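Local coordinates for tRNA (guanine(26)-N(2))-dimethyltransferase (Pyrococcus horikoshii, PDB 2DUL), which probably transfers two methyl groups from S-adenosyl-L-methionine to the exocyclic N2 of guanine 26 in tRNA, at residues F132-L137 and R157-V162; L213-I218 and A229-K234; K49-A54 and T69-V74; L124-H129 and L147-R152. All blocks are in the same frame, centred on the assembly; numbering follows the deposited sequence.

Contact 1: residues F132-L137 and R157-V162; sequences FHFIDL and RGILGV
Phe134 and Ile159 pair across two parallel strands, 132-137 and 158-164, in the central sheet of the class I methyltransferase (Rossmann-like) fold; helix 144-153 makes the crossover between them. Phe134 makes much of the side-chain contact on its face of the sheet. Its CB and CG both stay 4.1 Å from Ile159 O, and with CG anti to the backbone N (chi1 172°) the ring is swung over the partner strand. CD1 comes to 3.4 Å from that oxygen and 3.6 Å from Ile159 CG2, and CE1 reaches farther along the chain to Gly161 N, also at 3.6 Å. The ring meets this backbone at an oblique tilt, while Asp136 N of its own strand sits above one ring face, toward the rim. A CB at Gly161 would come too close to CE1, so the glycine makes room for the phenyl group. Replacing Phe134 by an alanine would probably open a gap over Gly161 and leave the Ile159 CG2 methyl without its aromatic neighbour. Beyond the strands, Val39 and Leu43 of helix 33-46 also touch the ring. On the reverse face Ile135 CB packs on Leu160 CD1 at 3.8 Å, beneath helix 144-153. Asp136, on the Phe134 face, turns its carboxylate to salt bridges with Arg228 and with Arg61, predicted to bind S-adenosyl-L-methionine. Four backbone hydrogen bonds stitch the strands. At the first, Ile159 N reaches His133 O from above the carbonyl plane; at the last, Leu137 N gives a nearly straight 2.7 Å bond to Gly161 O (177°).

Contact 2: residues L213-I218 and A229-K234; sequences LGIDVI and AFVKLK
Phe230 O takes a 2.8 Å hydrogen bond from Ile218 N, and the CB atoms of these two residues touch as the first strand turns its corner. Next along 229-234, Val231 sends CG1 to Ile215 CD1 at 4.1 Å, on the face it shares with Val217 and Leu233. Lys232 pairs with Asp216 through two backbone bonds; its aliphatic CB lies against Ile218 CD1, but its amine leads away to the carbonyl of Arg157. Leu233 returns to the apolar face, where CD2 meets Ile215 CG2 at 3.8 Å. Lys234 closes the run with two backbone bonds to Gly214. Its chain, bent at each torsion from chi2 to chi4, folds back over Gly214, bringing NZ within 2.8 Å of Asp216 OD2 in a salt bridge, the nitrogen meeting OD2 from above the carboxylate plane. A methionine in its place would probably leave the Asp216 carboxylate without its charged mate. The strands form an antiparallel beta hairpin at one margin of the central sheet. Strand 226-235 borders 158-164, helix 192-209 packs on Ile215 and Val217, and Leu42 of helix 33-46 lies against both Ile218 and Phe230.

Contact 3: residues K49-A54 and T69-V74; sequences KIVLDA and TPAEEV
Val51 and Val74 form the close-packed half of this contact, their side chains running abreast on one face of the sheet. With Val51 CG1 anti to the carbonyl carbon (chi1 -54°), CG2 falls between that carbon and the backbone N and touches Val74 CG2 at 3.8 Å and Ala71 CB at 3.9 Å. Phe65 and Ala66 of helix 60-68 press on the same valines. In the backbone, Val51 N gives Glu73 O a nearly straight 2.9 Å bond. These are the parallel strands of a right-handed beta-alpha-beta crossover, 50-53 and 73-78 joined through helix 60-68, inside the Rossmann-like sheet between strands 113-118 and 132-137. After the helix, Thr69 OG1 accepts from Ala71 N in an ST turn, and the chain then meets Lys49 O, which is gripped twice: Glu72 N donates at 2.8 Å on a lone pair, Glu73 N at 3.1 Å. Toward solvent the fit is looser. Glu72 rests its carboxylate on the aliphatic part of Lys49, OE1 lying 3.3 Å from CD, yet Lys49 NZ stays 5.2 Å from Glu72 OE1, too far for a salt bridge. Glu73 runs beside Ile50, with OE2 3.8 Å from Ile50 CG2 and hydrogen-bonded to Tyr131 OH and Trp75 NE1.

Contact 4: residues L124-H129 and L147-R152; sequences LMAERH and LDTALR
Met125 meets Thr149 and Ala150 where helices 121-127 and 144-153 pack together on one side of the Rossmann-like sheet. The Thr149 methyl CG2 presses on Met125 CB at 3.5 Å, tight for two carbons, and on the backbone at Ala126 N at 3.6 Å. With CG2 anti to the backbone N (chi1 -54° for OG1), the methyl faces the neighbouring helix and OG1 is turned to a hydrogen bond with Asn122 OD1 and takes a weak one from Arg152 NH2. Met125 extends past the threonine until SD lies over Ala150, 3.7 Å from its CA and 3.8 Å from its CB. The bend at chi3 then carries CE to within 4.0 Å of Ala150 N. Farther along, the His129 ring approaches the end of 147-152 at a slant, its ND1 3.2 Å from Arg152 O but at an angle too poor for a hydrogen bond.

A second shell orders these groups. Leu52 of strand 50-53 backs Met125, whose side chain also lies close to Ala121, predicted to bind S-adenosyl-L-methionine, while Leu160 backs Ala150 from the sheet. Arg152 folds along its own helix, Thr149 CA over one face of its guanidinium, and its NE is hydrogen-bonded to Tyr211 OH. Its NH2 forms a salt bridge with Asp148 OD2 at 3.2 Å, the oxygen lying in the guanidinium plane and the nitrogen above the carboxylate plane.

Contacts 1, 2 and 3 all pair strands of one sheet, whereas contact 4 joins two helices lying against it. Contacts 1 and 2 are buried; 3 and 4 have exposed margins. Parallel pairing serves contacts 1 and 3, which adjoin directly through the bond from His133 N to Ile50 O; contact 2 is antiparallel, follows on through Leu233 N to Gly158 O, and adds an interstrand salt bridge. Contact 4 has no hydrogen bond across its segments and relies on methyl and sulfur packing. Ala150 ties it to contact 1 by touching Leu137 and Leu160, and Leu52 reaches it from the strand of contact 3.

Contact 1: residues F132-L137 and R157-V162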
loop_
_atom_site.group_PDB
_atom_site.type_symbol
_atom_site.label_atom_id
_atom_site.label_comp_id
_atom_site.label_asym_id
_atom_site.label_seq_id
_atom_site.Cartn_x
_atom_site.Cartn_y
_atom_site.Cartn_z
ATOM N N PHE A 132 8.466 3.860 -16.625
ATOM C CA PHE A 132 7.083 3.974 -16.174
ATOM C C PHE A 132 6.757 5.105 -15.211
ATOM O O PHE A 132 7.523 5.398 -14.296
ATOM C CB PHE A 132 6.627 2.653 -15.534
ATOM C CG PHE A 132 6.724 1.470 -16.451
ATOM C CD1 PHE A 132 7.826 0.623 -16.401
ATOM C CD2 PHE A 132 5.725 1.223 -17.387
ATOM C CE1 PHE A 132 7.937 -0.456 -17.278
ATOM C CE2 PHE A 132 5.823 0.148 -18.270
ATOM C CZ PHE A 132 6.932 -0.693 -18.216
ATOM N N HIS A 133 5.597 5.725 -15.421
ATOM C CA HIS A 133 5.121 6.794 -14.551
ATOM C C HIS A 133 4.517 6.140 -13.310
ATOM O O HIS A 133 4.429 6.751 -12.249
ATOM C CB HIS A 133 4.055 7.631 -15.268
ATOM C CG HIS A 133 4.584 8.416 -16.427
ATOM N ND1 HIS A 133 5.489 9.447 -16.275
ATOM C CD2 HIS A 133 4.357 8.308 -17.757
ATOM C CE1 HIS A 133 5.796 9.939 -17.461
ATOM N NE2 HIS A 133 5.123 9.266 -18.378
ATOM N N PHE A 134 4.088 4.891 -13.457
ATOM C CA PHE A 134 3.508 4.157 -12.338
ATOM C C PHE A 134 3.723 2.665 -12.514
ATOM O O PHE A 134 3.531 2.121 -13.599
ATOM C CB PHE A 134 2.003 4.434 -12.207
ATOM C CG PHE A 134 1.303 3.550 -11.190
ATOM C CD1 PHE A 134 1.634 3.613 -9.837
ATOM C CD2 PHE A 134 0.329 2.640 -11.593
ATOM C CE1 PHE A 134 1.003 2.776 -8.898
ATOM C CE2 PHE A 134 -0.307 1.800 -10.663
ATOM C CZ PHE A 134 0.032 1.870 -9.315
ATOM N N ILE A 135 4.144 2.014 -11.437
ATOM C CA ILE A 135 4.349 0.572 -11.445
ATOM C C ILE A 135 3.577 0.027 -10.254
ATOM O O ILE A 135 3.685 0.556 -9.149
ATOM C CB ILE A 135 5.847 0.185 -11.285
ATOM C CG1 ILE A 135 6.640 0.594 -12.529
ATOM C CG2 ILE A 135 5.972 -1.327 -11.061
ATOM C CD1 ILE A 135 8.132 0.257 -12.450
ATOM N N ASP A 136 2.781 -1.010 -10.483
ATOM C CA ASP A 136 2.020 -1.628 -9.405
ATOM C C ASP A 136 2.571 -3.038 -9.192
ATOM O O ASP A 136 2.484 -3.891 -10.070
ATOM C CB ASP A 136 0.528 -1.676 -9.755
ATOM C CG ASP A 136 -0.353 -1.922 -8.533
ATOM O OD1 ASP A 136 -1.578 -1.692 -8.625
ATOM O OD2 ASP A 136 0.181 -2.337 -7.482
ATOM N N LEU A 137 3.170 -3.252 -8.026
ATOM C CA LEU A 137 3.751 -4.537 -7.655
ATOM C C LEU A 137 2.795 -5.254 -6.725
ATOM O O LEU A 137 2.652 -4.867 -5.561
ATOM C CB LEU A 137 5.079 -4.338 -6.921
ATOM C CG LEU A 137 6.283 -3.784 -7.674
ATOM C CD1 LEU A 137 7.499 -3.793 -6.739
ATOM C CD2 LEU A 137 6.552 -4.647 -8.910
ATOM N N ARG A 157 10.641 10.489 -10.856
ATOM C CA ARG A 157 9.567 11.203 -10.183
ATOM C C ARG A 157 8.307 10.364 -10.367
ATOM O O ARG A 157 7.186 10.868 -10.320
ATOM C CB ARG A 157 9.380 12.598 -10.786
ATOM C CG ARG A 157 10.588 13.516 -10.598
ATOM C CD ARG A 157 10.381 14.859 -11.293
ATOM N NE ARG A 157 11.558 15.728 -11.213
ATOM C CZ ARG A 157 12.757 15.432 -11.713
ATOM N NH1 ARG A 157 13.760 16.296 -11.585
ATOM N NH2 ARG A 157 12.965 14.278 -12.341
ATOM N N GLY A 158 8.519 9.068 -10.575
ATOM C CA GLY A 158 7.413 8.152 -10.776
ATOM C C GLY A 158 6.664 7.778 -9.513
ATOM O O GLY A 158 6.991 8.227 -8.409
ATOM N N ILE A 159 5.650 6.940 -9.683
ATOM C CA ILE A 159 4.832 6.491 -8.572
ATOM C C ILE A 159 4.973 4.989 -8.452
ATOM O O ILE A 159 4.967 4.274 -9.451
ATOM C CB ILE A 159 3.346 6.810 -8.804
ATOM C CG1 ILE A 159 3.174 8.314 -9.015
ATOM C CG2 ILE A 159 2.520 6.306 -7.633
ATOM C CD1 ILE A 159 1.847 8.686 -9.632
ATOM N N LEU A 160 5.111 4.510 -7.225
ATOM C CA LEU A 160 5.241 3.084 -7.011
ATOM C C LEU A 160 4.132 2.585 -6.102
ATOM O O LEU A 160 3.898 3.139 -5.031
ATOM C CB LEU A 160 6.607 2.764 -6.397
ATOM C CG LEU A 160 7.035 1.297 -6.302
ATOM C CD1 LEU A 160 7.049 0.670 -7.696
ATOM C CD2 LEU A 160 8.430 1.218 -5.670
ATOM N N GLY A 161 3.443 1.543 -6.546
ATOM C CA GLY A 161 2.388 0.954 -5.744
ATOM C C GLY A 161 2.906 -0.407 -5.331
ATOM O O GLY A 161 3.263 -1.220 -6.183
ATOM N N VAL A 162 2.970 -0.662 -4.031
ATOM C CA VAL A 162 3.482 -1.935 -3.554
ATOM C C VAL A 162 2.522 -2.600 -2.583
ATOM O O VAL A 162 1.947 -1.944 -1.715
ATOM C CB VAL A 162 4.840 -1.752 -2.832
ATOM C CG1 VAL A 162 5.463 -3.108 -2.548
ATOM C CG2 VAL A 162 5.773 -0.880 -3.671
HETATM O O HOH W 1 6.736 10.772 -13.485
HETATM O O HOH W 2 4.580 9.795 -12.216
#

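Contact 2: residues L213-I218 and A229-K234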
loop_
_atom_site.group_PDB
_atom_site.type_symbol
_atom_site.label_atom_id
_atom_site.label_comp_id
_atom_site.label_asym_id
_atom_site.label_seq_id
_atom_site.Cartn_x
_atom_site.Cartn_y
_atom_site.Cartn_z
ATOM N N LEU A 213 17.239 9.125 -4.637
ATOM C CA LEU A 213 15.803 9.346 -4.721
ATOM C C LEU A 213 15.226 9.334 -3.318
ATOM O O LEU A 213 15.686 8.585 -2.459
ATOM C CB LEU A 213 15.122 8.229 -5.515
ATOM C CG LEU A 213 15.444 8.061 -6.996
ATOM C CD1 LEU A 213 14.777 6.781 -7.498
ATOM C CD2 LEU A 213 14.958 9.290 -7.783
ATOM N N GLY A 214 14.225 10.174 -3.090
ATOM C CA GLY A 214 13.558 10.201 -1.804
ATOM C C GLY A 214 12.130 9.782 -2.096
ATOM O O GLY A 214 11.817 9.430 -3.234
ATOM N N ILE A 215 11.265 9.792 -1.091
ATOM C CA ILE A 215 9.872 9.446 -1.317
ATOM C C ILE A 215 8.933 10.294 -0.476
ATOM O O ILE A 215 9.309 10.830 0.569
ATOM C CB ILE A 215 9.543 7.955 -0.973
ATOM C CG1 ILE A 215 9.744 7.708 0.526
ATOM C CG2 ILE A 215 10.392 7.009 -1.816
ATOM C CD1 ILE A 215 9.088 6.426 1.041
ATOM N N ASP A 216 7.707 10.416 -0.974
ATOM C CA ASP A 216 6.628 11.102 -0.285
ATOM C C ASP A 216 5.538 10.043 -0.305
ATOM O O ASP A 216 5.273 9.447 -1.355
ATOM C CB ASP A 216 6.134 12.327 -1.053
ATOM C CG ASP A 216 6.898 13.588 -0.701
ATOM O OD1 ASP A 216 7.505 13.638 0.388
ATOM O OD2 ASP A 216 6.875 14.535 -1.512
ATOM N N VAL A 217 4.923 9.774 0.838
ATOM C CA VAL A 217 3.868 8.777 0.863
ATOM C C VAL A 217 2.569 9.399 0.360
ATOM O O VAL A 217 2.150 10.448 0.838
ATOM C CB VAL A 217 3.642 8.228 2.283
ATOM C CG1 VAL A 217 2.499 7.218 2.271
ATOM C CG2 VAL A 217 4.912 7.574 2.796
ATOM N N ILE A 218 1.953 8.759 -0.628
ATOM C CA ILE A 218 0.694 9.241 -1.165
ATOM C C ILE A 218 -0.413 8.636 -0.308
ATOM O O ILE A 218 -1.306 9.334 0.176
ATOM C CB ILE A 218 0.503 8.789 -2.623
ATOM C CG1 ILE A 218 1.579 9.432 -3.508
ATOM C CG2 ILE A 218 -0.895 9.155 -3.105
ATOM C CD1 ILE A 218 1.669 8.830 -4.901
ATOM N N ALA A 229 1.145 0.270 -0.101
ATOM C CA ALA A 229 1.883 1.524 -0.024
ATOM C C ALA A 229 2.031 2.180 -1.386
ATOM O O ALA A 229 2.557 1.575 -2.325
ATOM C CB ALA A 229 3.264 1.287 0.586
ATOM N N PHE A 230 1.553 3.416 -1.487
ATOM C CA PHE A 230 1.669 4.188 -2.714
ATOM C C PHE A 230 2.634 5.327 -2.403
ATOM O O PHE A 230 2.371 6.137 -1.512
ATOM C CB PHE A 230 0.319 4.782 -3.139
ATOM C CG PHE A 230 -0.697 3.759 -3.557
ATOM C CD1 PHE A 230 -1.701 3.355 -2.683
ATOM C CD2 PHE A 230 -0.648 3.198 -4.830
ATOM C CE1 PHE A 230 -2.648 2.403 -3.068
ATOM C CE2 PHE A 230 -1.591 2.243 -5.229
ATOM C CZ PHE A 230 -2.593 1.845 -4.346
ATOM N N VAL A 231 3.749 5.385 -3.122
ATOM C CA VAL A 231 4.724 6.440 -2.889
ATOM C C VAL A 231 5.092 7.192 -4.151
ATOM O O VAL A 231 5.029 6.655 -5.260
ATOM C CB VAL A 231 6.025 5.881 -2.244
ATOM C CG1 VAL A 231 5.699 5.231 -0.913
ATOM C CG2 VAL A 231 6.694 4.890 -3.174
ATOM N N LYS A 232 5.461 8.453 -3.964
ATOM C CA LYS A 232 5.870 9.325 -5.054
ATOM C C LYS A 232 7.378 9.491 -4.923
ATOM O O LYS A 232 7.869 9.968 -3.900
ATOM C CB LYS A 232 5.195 10.695 -4.923
ATOM C CG LYS A 232 5.644 11.719 -5.966
ATOM C CD LYS A 232 5.158 11.361 -7.365
ATOM C CE LYS A 232 5.414 12.512 -8.335
ATOM N NZ LYS A 232 4.952 12.223 -9.717
ATOM N N LEU A 233 8.114 9.087 -5.948
ATOM C CA LEU A 233 9.564 9.202 -5.914
ATOM C C LEU A 233 9.981 10.667 -6.063
ATOM O O LEU A 233 9.389 11.413 -6.844
ATOM C CB LEU A 233 10.179 8.347 -7.028
ATOM C CG LEU A 233 9.866 6.849 -6.903
ATOM C CD1 LEU A 233 10.468 6.091 -8.072
ATOM C CD2 LEU A 233 10.420 6.311 -5.593
ATOM N N LYS A 234 10.983 11.069 -5.289
ATOM C CA LYS A 234 11.502 12.433 -5.321
ATOM C C LYS A 234 12.927 12.381 -5.875
ATOM O O LYS A 234 13.756 11.597 -5.412
ATOM C CB LYS A 234 11.494 13.023 -3.911
ATOM C CG LYS A 234 10.164 12.848 -3.180
ATOM C CD LYS A 234 9.013 13.529 -3.918
ATOM C CE LYS A 234 9.177 15.044 -3.943
ATOM N NZ LYS A 234 9.192 15.617 -2.564
#

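Contact 3: residues K49-A54 and T69-V74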
loop_
_atom_site.group_PDB
_atom_site.type_symbol
_atom_site.label_atom_id
_atom_site.label_comp_id
_atom_site.label_asym_id
_atom_site.label_seq_id
_atom_site.Cartn_x
_atom_site.Cartn_y
_atom_site.Cartn_z
ATOM N N LYS A 49 0.722 8.439 -17.238
ATOM C CA LYS A 49 0.561 8.052 -18.641
ATOM C C LYS A 49 0.990 6.625 -18.997
ATOM O O LYS A 49 0.236 5.886 -19.638
ATOM C CB LYS A 49 1.309 9.047 -19.537
ATOM C CG LYS A 49 1.232 8.745 -21.026
ATOM C CD LYS A 49 1.746 9.915 -21.867
ATOM C CE LYS A 49 3.233 10.172 -21.662
ATOM N NZ LYS A 49 4.060 9.059 -22.201
ATOM N N ILE A 50 2.202 6.249 -18.594
ATOM C CA ILE A 50 2.739 4.920 -18.879
ATOM C C ILE A 50 2.742 4.101 -17.588
ATOM O O ILE A 50 3.444 4.435 -16.634
ATOM C CB ILE A 50 4.173 5.028 -19.422
ATOM C CG1 ILE A 50 4.218 6.055 -20.555
ATOM C CG2 ILE A 50 4.647 3.676 -19.931
ATOM C CD1 ILE A 50 5.620 6.337 -21.072
ATOM N N VAL A 51 1.971 3.021 -17.564
ATOM C CA VAL A 51 1.872 2.215 -16.354
ATOM C C VAL A 51 2.167 0.736 -16.560
ATOM O O VAL A 51 2.036 0.209 -17.663
ATOM C CB VAL A 51 0.475 2.368 -15.739
ATOM C CG1 VAL A 51 0.167 3.853 -15.530
ATOM C CG2 VAL A 51 -0.574 1.737 -16.653
ATOM N N LEU A 52 2.563 0.074 -15.478
ATOM C CA LEU A 52 2.889 -1.341 -15.516
ATOM C C LEU A 52 2.165 -2.172 -14.454
ATOM O O LEU A 52 2.159 -1.824 -13.268
ATOM C CB LEU A 52 4.403 -1.536 -15.334
ATOM C CG LEU A 52 4.865 -2.977 -15.076
ATOM C CD1 LEU A 52 4.631 -3.820 -16.326
ATOM C CD2 LEU A 52 6.344 -2.995 -14.690
ATOM N N ASP A 53 1.552 -3.264 -14.903
ATOM C CA ASP A 53 0.886 -4.230 -14.029
ATOM C C ASP A 53 1.943 -5.345 -14.072
ATOM O O ASP A 53 1.922 -6.200 -14.957
ATOM C CB ASP A 53 -0.441 -4.681 -14.657
ATOM C CG ASP A 53 -1.112 -5.806 -13.881
ATOM O OD1 ASP A 53 -0.639 -6.146 -12.777
ATOM O OD2 ASP A 53 -2.125 -6.346 -14.377
ATOM N N ALA A 54 2.884 -5.290 -13.129
ATOM C CA ALA A 54 4.030 -6.208 -13.062
ATOM C C ALA A 54 3.803 -7.715 -12.985
ATOM O O ALA A 54 4.539 -8.482 -13.609
ATOM C CB ALA A 54 4.965 -5.776 -11.919
ATOM N N THR A 69 -8.939 4.440 -16.333
ATOM C CA THR A 69 -8.062 5.532 -15.930
ATOM C C THR A 69 -7.481 6.229 -17.151
ATOM O O THR A 69 -7.583 5.728 -18.267
ATOM C CB THR A 69 -6.894 5.026 -15.057
ATOM O OG1 THR A 69 -5.906 4.408 -15.890
ATOM C CG2 THR A 69 -7.393 4.009 -14.035
ATOM N N PRO A 70 -6.864 7.404 -16.951
ATOM C CA PRO A 70 -6.260 8.178 -18.041
ATOM C C PRO A 70 -4.964 7.571 -18.590
ATOM O O PRO A 70 -4.305 8.175 -19.440
ATOM C CB PRO A 70 -6.017 9.548 -17.399
ATOM C CG PRO A 70 -7.053 9.613 -16.313
ATOM C CD PRO A 70 -6.967 8.225 -15.733
ATOM N N ALA A 71 -4.591 6.391 -18.104
ATOM C CA ALA A 71 -3.367 5.745 -18.578
ATOM C C ALA A 71 -3.436 5.603 -20.098
ATOM O O ALA A 71 -4.466 5.209 -20.642
ATOM C CB ALA A 71 -3.201 4.367 -17.920
ATOM N N GLU A 72 -2.341 5.932 -20.780
ATOM C CA GLU A 72 -2.283 5.857 -22.239
ATOM C C GLU A 72 -1.592 4.599 -22.753
ATOM O O GLU A 72 -1.951 4.065 -23.804
ATOM C CB GLU A 72 -1.564 7.094 -22.786
ATOM C CG GLU A 72 -2.399 8.363 -22.706
ATOM C CD GLU A 72 -1.609 9.623 -23.019
ATOM O OE1 GLU A 72 -0.779 9.599 -23.952
ATOM O OE2 GLU A 72 -1.830 10.646 -22.336
ATOM N N GLU A 73 -0.592 4.134 -22.013
ATOM C CA GLU A 73 0.152 2.941 -22.387
ATOM C C GLU A 73 0.166 2.032 -21.168
ATOM O O GLU A 73 0.682 2.405 -20.110
ATOM C CB GLU A 73 1.585 3.309 -22.785
ATOM C CG GLU A 73 2.365 2.166 -23.414
ATOM C CD GLU A 73 3.759 2.580 -23.859
ATOM O OE1 GLU A 73 3.880 3.452 -24.750
ATOM O OE2 GLU A 73 4.738 2.034 -23.315
ATOM N N VAL A 74 -0.413 0.845 -21.315
ATOM C CA VAL A 74 -0.495 -0.100 -20.208
ATOM C C VAL A 74 0.224 -1.401 -20.515
ATOM O O VAL A 74 -0.062 -2.057 -21.516
ATOM C CB VAL A 74 -1.971 -0.427 -19.870
ATOM C CG1 VAL A 74 -2.040 -1.319 -18.629
ATOM C CG2 VAL A 74 -2.756 0.867 -19.659
#

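Contact 4: residues L124-H129 and L147-R152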
loop_
_atom_site.group_PDB
_atom_site.type_symbol
_atom_site.label_atom_id
_atom_site.label_comp_id
_atom_site.label_asym_id
_atom_site.label_seq_id
_atom_site.Cartn_x
_atom_site.Cartn_y
_atom_site.Cartn_z
ATOM N N LEU A 124 11.706 -7.803 -17.287
ATOM C CA LEU A 124 10.977 -6.756 -18.001
ATOM C C LEU A 124 11.329 -5.363 -17.464
ATOM O O LEU A 124 11.623 -4.449 -18.238
ATOM C CB LEU A 124 9.462 -6.977 -17.897
ATOM C CG LEU A 124 8.592 -5.887 -18.540
ATOM C CD1 LEU A 124 8.962 -5.703 -20.010
ATOM C CD2 LEU A 124 7.135 -6.268 -18.403
ATOM N N MET A 125 11.310 -5.196 -16.144
ATOM C CA MET A 125 11.624 -3.895 -15.556
ATOM C C MET A 125 13.072 -3.467 -15.803
ATOM O O MET A 125 13.358 -2.270 -15.929
ATOM C CB MET A 125 11.299 -3.897 -14.056
ATOM C CG MET A 125 9.797 -4.016 -13.778
ATOM S SD MET A 125 9.360 -3.756 -12.051
ATOM C CE MET A 125 10.052 -5.261 -11.282
ATOM N N ALA A 126 13.982 -4.436 -15.884
ATOM C CA ALA A 126 15.388 -4.130 -16.152
ATOM C C ALA A 126 15.527 -3.622 -17.587
ATOM O O ALA A 126 16.398 -2.798 -17.889
ATOM C CB ALA A 126 16.248 -5.373 -15.952
ATOM N N GLU A 127 14.670 -4.123 -18.471
ATOM C CA GLU A 127 14.684 -3.711 -19.872
ATOM C C GLU A 127 14.090 -2.306 -20.037
ATOM O O GLU A 127 14.483 -1.561 -20.936
ATOM C CB GLU A 127 13.893 -4.710 -20.727
ATOM C CG GLU A 127 14.430 -6.138 -20.656
ATOM C CD GLU A 127 13.694 -7.105 -21.574
ATOM O OE1 GLU A 127 12.447 -7.174 -21.510
ATOM O OE2 GLU A 127 14.371 -7.807 -22.357
ATOM N N ARG A 128 13.150 -1.946 -19.167
ATOM C CA ARG A 128 12.495 -0.637 -19.220
ATOM C C ARG A 128 12.993 0.268 -18.089
ATOM O O ARG A 128 12.272 0.548 -17.127
ATOM C CB ARG A 128 10.976 -0.815 -19.102
ATOM C CG ARG A 128 10.320 -1.647 -20.204
ATOM C CD ARG A 128 10.189 -0.879 -21.516
ATOM N NE ARG A 128 11.395 -0.952 -22.332
ATOM C CZ ARG A 128 12.099 0.104 -22.725
ATOM N NH1 ARG A 128 11.723 1.325 -22.374
ATOM N NH2 ARG A 128 13.178 -0.061 -23.472
ATOM N N HIS A 129 14.234 0.726 -18.220
ATOM C CA HIS A 129 14.871 1.584 -17.228
ATOM C C HIS A 129 14.287 2.997 -17.252
ATOM O O HIS A 129 14.160 3.595 -18.322
ATOM C CB HIS A 129 16.377 1.624 -17.514
ATOM C CG HIS A 129 17.174 2.379 -16.499
ATOM N ND1 HIS A 129 17.260 1.992 -15.179
ATOM C CD2 HIS A 129 17.933 3.495 -16.614
ATOM C CE1 HIS A 129 18.037 2.836 -14.524
ATOM N NE2 HIS A 129 18.458 3.757 -15.371
ATOM N N LEU A 147 11.421 -5.242 -5.665
ATOM C CA LEU A 147 11.520 -3.838 -5.284
ATOM C C LEU A 147 12.681 -3.030 -5.850
ATOM O O LEU A 147 12.478 -1.912 -6.342
ATOM C CB LEU A 147 11.536 -3.705 -3.760
ATOM C CG LEU A 147 11.664 -2.262 -3.252
ATOM C CD1 LEU A 147 10.431 -1.461 -3.656
ATOM C CD2 LEU A 147 11.824 -2.257 -1.729
ATOM N N ASP A 148 13.895 -3.571 -5.778
ATOM C CA ASP A 148 15.044 -2.816 -6.267
ATOM C C ASP A 148 14.949 -2.508 -7.756
ATOM O O ASP A 148 15.255 -1.391 -8.189
ATOM C CB ASP A 148 16.351 -3.553 -5.971
ATOM C CG ASP A 148 17.567 -2.668 -6.198
ATOM O OD1 ASP A 148 17.673 -1.628 -5.516
ATOM O OD2 ASP A 148 18.408 -3.005 -7.055
ATOM N N THR A 149 14.515 -3.483 -8.544
ATOM C CA THR A 149 14.394 -3.266 -9.980
ATOM C C THR A 149 13.258 -2.291 -10.290
ATOM O O THR A 149 13.373 -1.466 -11.198
ATOM C CB THR A 149 14.173 -4.597 -10.730
ATOM O OG1 THR A 149 15.223 -5.512 -10.387
ATOM C CG2 THR A 149 14.205 -4.373 -12.249
ATOM N N ALA A 150 12.163 -2.368 -9.537
ATOM C CA ALA A 150 11.058 -1.448 -9.776
ATOM C C ALA A 150 11.533 -0.015 -9.528
ATOM O O ALA A 150 11.112 0.916 -10.216
ATOM C CB ALA A 150 9.882 -1.775 -8.860
ATOM N N LEU A 151 12.415 0.151 -8.549
ATOM C CA LEU A 151 12.938 1.468 -8.209
ATOM C C LEU A 151 13.838 2.038 -9.301
ATOM O O LEU A 151 14.148 3.231 -9.291
ATOM C CB LEU A 151 13.688 1.412 -6.875
ATOM C CG LEU A 151 12.776 1.373 -5.649
ATOM C CD1 LEU A 151 13.576 1.015 -4.403
ATOM C CD2 LEU A 151 12.098 2.737 -5.482
ATOM N N ARG A 152 14.257 1.187 -10.236
ATOM C CA ARG A 152 15.088 1.620 -11.355
ATOM C C ARG A 152 14.245 1.752 -12.631
ATOM O O ARG A 152 14.576 2.532 -13.522
ATOM C CB ARG A 152 16.240 0.629 -11.595
ATOM C CG ARG A 152 17.431 0.807 -10.655
ATOM C CD ARG A 152 18.551 -0.196 -10.931
ATOM N NE ARG A 152 18.323 -1.463 -10.240
ATOM C CZ ARG A 152 17.979 -2.603 -10.828
ATOM N NH1 ARG A 152 17.820 -2.665 -12.144
ATOM N NH2 ARG A 152 17.771 -3.684 -10.089
#